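PDB 6PV5: putative O-GlcNAcase nagJ, which probably cleaves N-acetylhexosamine residues from glycans as a family 84 glycoside hydrolase, this chain holding an N-terminal domain, the catalytic barrel and a helical region. Local coordinates for residues 403-408 with 418-423; 376-381 with 492-497. All coordinates share one frame; numbering follows the deposited sequence.

Interaction 1 (403-408 with 418-423); sequences WNYPVN and GPIYDL
A single methyl group, CD2 of Leu-423, sits almost squarely over the six-membered ring of Trp-403, 3.7 Å from its centroid and only 6° off the ring normal, a CH-pi contact in which all the benzo carbons lie at similar range. At the pyrrole end of the same indole, Ile-420 CD1 comes near the ring plane, 3.9 Å from Trp-403 CD1. The indole N-H is satisfied by a water in that plane: Trp-403 NE1 and Tyr-421 N both donate to it, at 3.1 Å each. This water also lies above one face of the Tyr-405 ring. Both segments belong to the long loop that follows strand 399-403, the seventh strand of the (beta/alpha)8-type barrel, and leads to strand 431-436 without an intervening helix. Tyr-405, preceding a cis peptide to Pro-406, holds CG anti to its backbone N (chi1 -176°), which carries the phenol across to Gly-418. There Gly-418 N gives Tyr-405 OH a weak bond of 3.1 Å, bent to 135°, whereas the stronger partner of the hydroxyl is Thr-491 O. A second water donates to Pro-419 O at 2.6 Å and, weakly, to Tyr-405 OH.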
loop_
_atom_site.group_PDB
_atom_site.type_symbol
_atom_site.label_atom_id
_atom_site.label_comp_id
_atom_site.label_asym_id
_atom_site.label_seq_id
_atom_site.Cartn_x
_atom_site.Cartn_y
_atom_site.Cartn_z
ATOM N N TRP A 403 -6.501 1.165 -6.335
ATOM C CA TRP A 403 -5.751 2.410 -6.400
ATOM C C TRP A 403 -4.444 2.211 -7.162
ATOM O O TRP A 403 -3.558 1.489 -6.695
ATOM C CB TRP A 403 -5.526 2.966 -4.999
ATOM C CG TRP A 403 -4.902 4.319 -5.062
ATOM C CD1 TRP A 403 -3.714 4.698 -4.505
ATOM C CD2 TRP A 403 -5.404 5.458 -5.779
ATOM N NE1 TRP A 403 -3.467 6.009 -4.798
ATOM C CE2 TRP A 403 -4.468 6.493 -5.599
ATOM C CE3 TRP A 403 -6.539 5.691 -6.568
ATOM C CZ2 TRP A 403 -4.631 7.753 -6.174
ATOM C CZ3 TRP A 403 -6.712 6.942 -7.120
ATOM C CH2 TRP A 403 -5.759 7.947 -6.938
ATOM N N ASN A 404 -4.346 2.870 -8.317
ATOM C CA ASN A 404 -3.233 2.676 -9.239
ATOM C C ASN A 404 -2.037 3.563 -8.860
ATOM O O ASN A 404 -1.613 4.440 -9.617
ATOM C CB ASN A 404 -3.670 2.901 -10.690
ATOM C CG ASN A 404 -4.248 1.642 -11.303
ATOM O OD1 ASN A 404 -3.736 0.551 -11.068
ATOM N ND2 ASN A 404 -5.329 1.774 -12.053
ATOM N N TYR A 405 -1.473 3.296 -7.690
ATOM C CA TYR A 405 -0.235 3.906 -7.226
ATOM C C TYR A 405 0.226 3.061 -6.042
ATOM O O TYR A 405 -0.612 2.680 -5.215
ATOM C CB TYR A 405 -0.540 5.343 -6.790
ATOM C CG TYR A 405 0.654 6.145 -6.360
ATOM C CD1 TYR A 405 1.299 6.986 -7.260
ATOM C CD2 TYR A 405 1.168 6.032 -5.083
ATOM C CE1 TYR A 405 2.407 7.731 -6.882
ATOM C CE2 TYR A 405 2.268 6.775 -4.690
ATOM C CZ TYR A 405 2.892 7.627 -5.591
ATOM O OH TYR A 405 3.995 8.346 -5.215
ATOM N N PRO A 406 1.532 2.716 -5.884
ATOM C CA PRO A 406 2.632 3.232 -6.713
ATOM C C PRO A 406 2.915 2.665 -8.101
ATOM O O PRO A 406 3.905 3.058 -8.732
ATOM C CB PRO A 406 3.861 2.960 -5.820
ATOM C CG PRO A 406 3.504 1.691 -5.073
ATOM C CD PRO A 406 2.017 1.874 -4.785
ATOM N N VAL A 407 2.024 1.805 -8.620
ATOM C CA VAL A 407 2.278 1.161 -9.898
ATOM C C VAL A 407 2.856 2.164 -10.897
ATOM O O VAL A 407 2.255 3.208 -11.159
ATOM C CB VAL A 407 1.028 0.473 -10.479
ATOM C CG1 VAL A 407 -0.125 1.450 -10.683
ATOM C CG2 VAL A 407 1.340 -0.235 -11.791
ATOM N N ASN A 408 3.951 1.769 -11.571
ATOM C CA ASN A 408 4.567 2.671 -12.532
ATOM C C ASN A 408 4.731 1.982 -13.893
ATOM O O ASN A 408 5.553 2.408 -14.709
ATOM C CB ASN A 408 5.896 3.228 -12.001
ATOM C CG ASN A 408 6.976 2.162 -11.969
ATOM O OD1 ASN A 408 6.659 0.980 -11.912
ATOM N ND2 ASN A 408 8.244 2.559 -11.942
ATOM N N GLY A 418 6.235 8.045 -3.107
ATOM C CA GLY A 418 5.477 8.942 -2.242
ATOM C C GLY A 418 4.340 8.287 -1.451
ATOM O O GLY A 418 4.016 7.109 -1.630
ATOM N N PRO A 419 3.653 9.057 -0.570
ATOM C CA PRO A 419 2.500 8.539 0.167
ATOM C C PRO A 419 1.261 8.490 -0.722
ATOM O O PRO A 419 1.139 9.245 -1.693
ATOM C CB PRO A 419 2.317 9.578 1.288
ATOM C CG PRO A 419 2.767 10.870 0.632
ATOM C CD PRO A 419 3.951 10.463 -0.236
ATOM N N ILE A 420 0.353 7.565 -0.389
ATOM C CA ILE A 420 -1.023 7.613 -0.880
ATOM C C ILE A 420 -1.546 9.032 -0.669
ATOM O O ILE A 420 -1.466 9.576 0.416
ATOM C CB ILE A 420 -1.873 6.587 -0.105
ATOM C CG1 ILE A 420 -1.318 5.160 -0.230
ATOM C CG2 ILE A 420 -3.341 6.682 -0.510
ATOM C CD1 ILE A 420 -1.036 4.682 -1.645
ATOM N N TYR A 421 -2.075 9.651 -1.710
ATOM C CA TYR A 421 -2.248 11.094 -1.654
ATOM C C TYR A 421 -3.585 11.469 -2.282
ATOM O O TYR A 421 -3.953 10.882 -3.301
ATOM C CB TYR A 421 -1.098 11.757 -2.430
ATOM C CG TYR A 421 -0.917 13.234 -2.179
ATOM C CD1 TYR A 421 -0.280 13.703 -1.040
ATOM C CD2 TYR A 421 -1.379 14.166 -3.096
ATOM C CE1 TYR A 421 -0.092 15.065 -0.816
ATOM C CE2 TYR A 421 -1.219 15.528 -2.888
ATOM C CZ TYR A 421 -0.576 15.968 -1.744
ATOM O OH TYR A 421 -0.418 17.306 -1.559
ATOM N N ASP A 422 -4.296 12.435 -1.668
ATOM C CA ASP A 422 -5.511 13.030 -2.227
ATOM C C ASP A 422 -6.647 12.004 -2.237
ATOM O O ASP A 422 -7.529 12.066 -3.079
ATOM C CB ASP A 422 -5.332 13.502 -3.676
ATOM C CG ASP A 422 -4.691 14.870 -3.875
ATOM O OD1 ASP A 422 -4.720 15.680 -2.913
ATOM O OD2 ASP A 422 -4.178 15.121 -5.018
ATOM N N LEU A 423 -6.622 11.032 -1.328
ATOM C CA LEU A 423 -7.795 10.182 -1.175
ATOM C C LEU A 423 -8.655 10.732 -0.036
ATOM O O LEU A 423 -8.151 11.058 1.030
ATOM C CB LEU A 423 -7.372 8.743 -0.887
ATOM C CG LEU A 423 -6.630 7.997 -2.004
ATOM C CD1 LEU A 423 -6.604 6.512 -1.675
ATOM C CD2 LEU A 423 -7.250 8.232 -3.382
HETATM O O HOH W 1 -1.298 8.216 -4.390
HETATM O O HOH W 2 2.505 10.220 -3.628
#

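Interaction 2 (376-381 with 492-497); sequences DVIPPN and RLDTGR
Two consecutive carbonyls of the proline pair are gripped by side chains of 492-497: Thr-495 OG1 donates to Pro-379 O at 2.7 Å, and Arg-492 NH1 to Pro-380 O at 2.8 Å. The contact joins the loop after strand 369-372, the sixth strand of the (beta/alpha)8 barrel, to the loop between helices 480-487 and 501-515. At Pro-380 the arginine nitrogen lies in the carbonyl plane, with an N-H...O angle of 153°, although the oxygen is 17° out of the guanidinium plane. The same NH1 also donates to Gly-496 O at 3.1 Å, here within the guanidinium plane and on a carbonyl lone pair; both bonds leave one nitrogen and help orient the group. A bend at chi2 (75°) folds the arginine back over its own segment, where Thr-495 CA and Asp-494 O lie over one guanidinium face. A water lies 2.9 Å from Pro-380 O, to which it probably donates, and accepts from Gly-496 N. Pro-380 CA makes a CA-H...O contact with Asp-494 O at 3.3 Å; the carboxylate of Asp-494 is turned to a salt bridge with Lys-411. Trp-403 backs Thr-495. The side chain of Ile-378 lies about 11 Å from that of Asp-305, the predicted proton donor. The apolar part rests on one branch of Ile-378: CG2 meets Thr-495 CG2 at 3.8 Å and Asp-494 CB at 3.9 Å.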
loop_
_atom_site.group_PDB
_atom_site.type_symbol
_atom_site.label_atom_id
_atom_site.label_comp_id
_atom_site.label_asym_id
_atom_site.label_seq_id
_atom_site.Cartn_x
_atom_site.Cartn_y
_atom_site.Cartn_z
ATOM N N ASP A 376 -10.846 8.096 -13.282
ATOM C CA ASP A 376 -10.012 7.686 -14.404
ATOM C C ASP A 376 -9.329 6.359 -14.100
ATOM O O ASP A 376 -9.360 5.885 -12.969
ATOM C CB ASP A 376 -8.951 8.756 -14.655
ATOM C CG ASP A 376 -9.626 10.104 -14.852
ATOM O OD1 ASP A 376 -10.317 10.292 -15.906
ATOM O OD2 ASP A 376 -9.539 10.919 -13.922
ATOM N N VAL A 377 -8.668 5.801 -15.121
ATOM C CA VAL A 377 -7.768 4.680 -14.920
ATOM C C VAL A 377 -6.689 5.018 -13.893
ATOM O O VAL A 377 -6.446 4.243 -12.964
ATOM C CB VAL A 377 -7.195 4.216 -16.267
ATOM C CG1 VAL A 377 -6.300 2.987 -16.098
ATOM C CG2 VAL A 377 -8.333 3.934 -17.234
ATOM N N ILE A 378 -6.045 6.180 -14.058
ATOM C CA ILE A 378 -5.115 6.690 -13.056
ATOM C C ILE A 378 -5.570 8.104 -12.667
ATOM O O ILE A 378 -5.225 9.065 -13.338
ATOM C CB ILE A 378 -3.652 6.678 -13.574
ATOM C CG1 ILE A 378 -3.265 5.361 -14.268
ATOM C CG2 ILE A 378 -2.658 7.007 -12.457
ATOM C CD1 ILE A 378 -2.342 5.559 -15.444
ATOM N N PRO A 379 -6.369 8.297 -11.588
ATOM C CA PRO A 379 -6.931 9.621 -11.274
ATOM C C PRO A 379 -5.856 10.603 -10.807
ATOM O O PRO A 379 -5.205 10.381 -9.780
ATOM C CB PRO A 379 -7.936 9.333 -10.146
ATOM C CG PRO A 379 -8.203 7.835 -10.286
ATOM C CD PRO A 379 -6.845 7.257 -10.664
ATOM N N PRO A 380 -5.645 11.708 -11.565
ATOM C CA PRO A 380 -4.517 12.612 -11.334
ATOM C C PRO A 380 -4.620 13.350 -10.007
ATOM O O PRO A 380 -3.607 13.724 -9.421
ATOM C CB PRO A 380 -4.544 13.591 -12.531
ATOM C CG PRO A 380 -5.939 13.483 -13.085
ATOM C CD PRO A 380 -6.438 12.091 -12.744
ATOM N N ASN A 381 -5.847 13.478 -9.510
ATOM C CA ASN A 381 -6.096 14.270 -8.322
ATOM C C ASN A 381 -6.828 13.441 -7.263
ATOM O O ASN A 381 -7.696 13.967 -6.566
ATOM C CB ASN A 381 -6.883 15.526 -8.714
ATOM C CG ASN A 381 -7.127 16.475 -7.561
ATOM O OD1 ASN A 381 -6.384 16.470 -6.582
ATOM N ND2 ASN A 381 -8.166 17.293 -7.677
ATOM N N ARG A 492 5.631 12.002 -7.865
ATOM C CA ARG A 492 4.548 12.258 -8.795
ATOM C C ARG A 492 4.761 11.471 -10.088
ATOM O O ARG A 492 5.772 11.655 -10.759
ATOM C CB ARG A 492 4.458 13.770 -9.048
ATOM C CG ARG A 492 3.424 14.203 -10.078
ATOM C CD ARG A 492 1.996 14.119 -9.540
ATOM N NE ARG A 492 1.019 14.532 -10.547
ATOM C CZ ARG A 492 -0.303 14.593 -10.373
ATOM N NH1 ARG A 492 -0.853 14.268 -9.215
ATOM N NH2 ARG A 492 -1.069 14.999 -11.363
ATOM N N LEU A 493 3.778 10.632 -10.447
ATOM C CA LEU A 493 3.722 9.995 -11.749
ATOM C C LEU A 493 2.527 10.580 -12.503
ATOM O O LEU A 493 2.491 11.782 -12.746
ATOM C CB LEU A 493 3.631 8.475 -11.558
ATOM C CG LEU A 493 4.938 7.666 -11.550
ATOM C CD1 LEU A 493 5.977 8.282 -10.652
ATOM C CD2 LEU A 493 4.658 6.254 -11.058
ATOM N N ASP A 494 1.539 9.761 -12.887
ATOM C CA ASP A 494 0.315 10.370 -13.386
ATOM C C ASP A 494 -0.605 10.741 -12.221
ATOM O O ASP A 494 -1.600 11.410 -12.408
ATOM C CB ASP A 494 -0.385 9.495 -14.420
ATOM C CG ASP A 494 0.298 9.537 -15.774
ATOM O OD1 ASP A 494 1.352 10.195 -15.874
ATOM O OD2 ASP A 494 -0.222 8.884 -16.711
ATOM N N THR A 495 -0.257 10.302 -11.015
ATOM C CA THR A 495 -0.962 10.702 -9.811
ATOM C C THR A 495 0.108 10.759 -8.733
ATOM O O THR A 495 1.243 10.376 -9.006
ATOM C CB THR A 495 -2.115 9.739 -9.485
ATOM O OG1 THR A 495 -2.916 10.314 -8.444
ATOM C CG2 THR A 495 -1.636 8.366 -9.059
ATOM N N GLY A 496 -0.254 11.219 -7.533
ATOM C CA GLY A 496 0.698 11.216 -6.430
ATOM C C GLY A 496 0.951 12.626 -5.911
ATOM O O GLY A 496 0.574 13.609 -6.548
ATOM N N ARG A 497 1.563 12.713 -4.736
ATOM C CA ARG A 497 2.039 13.988 -4.223
ATOM C C ARG A 497 2.950 14.645 -5.266
ATOM O O ARG A 497 3.814 13.974 -5.847
ATOM C CB ARG A 497 2.804 13.707 -2.927
ATOM C CG ARG A 497 3.575 14.886 -2.337
ATOM C CD ARG A 497 4.625 14.336 -1.388
ATOM N NE ARG A 497 5.465 15.306 -0.674
ATOM C CZ ARG A 497 6.653 15.752 -1.090
ATOM N NH1 ARG A 497 7.326 16.601 -0.334
ATOM N NH2 ARG A 497 7.170 15.357 -2.246
HETATM O O HOH W 3 -2.794 12.859 -6.801
#

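From the N terminus, the chain first reaches 376-381 after the sixth barrel strand, then passes through helix 385-395 and strand 399-403 into 403-408. Nine residues later 418-423 returns, so interaction 1 closes a short loop within one strand connection. Interaction 2 closes only at 492-497, past strand 431-436 and three helices; its 110-residue loop encloses interaction 1 entirely, making the two nested rather than crossed. Their centres lie 7 Å apart. Direct joins include Trp-403 CZ3 against Pro-379 CD at 3.6 Å and a probable hydrogen bond from Asn-404 ND2 to Val-377 O. Together they tie loops after barrel strands six and seven to the segment leading into helix 501-515.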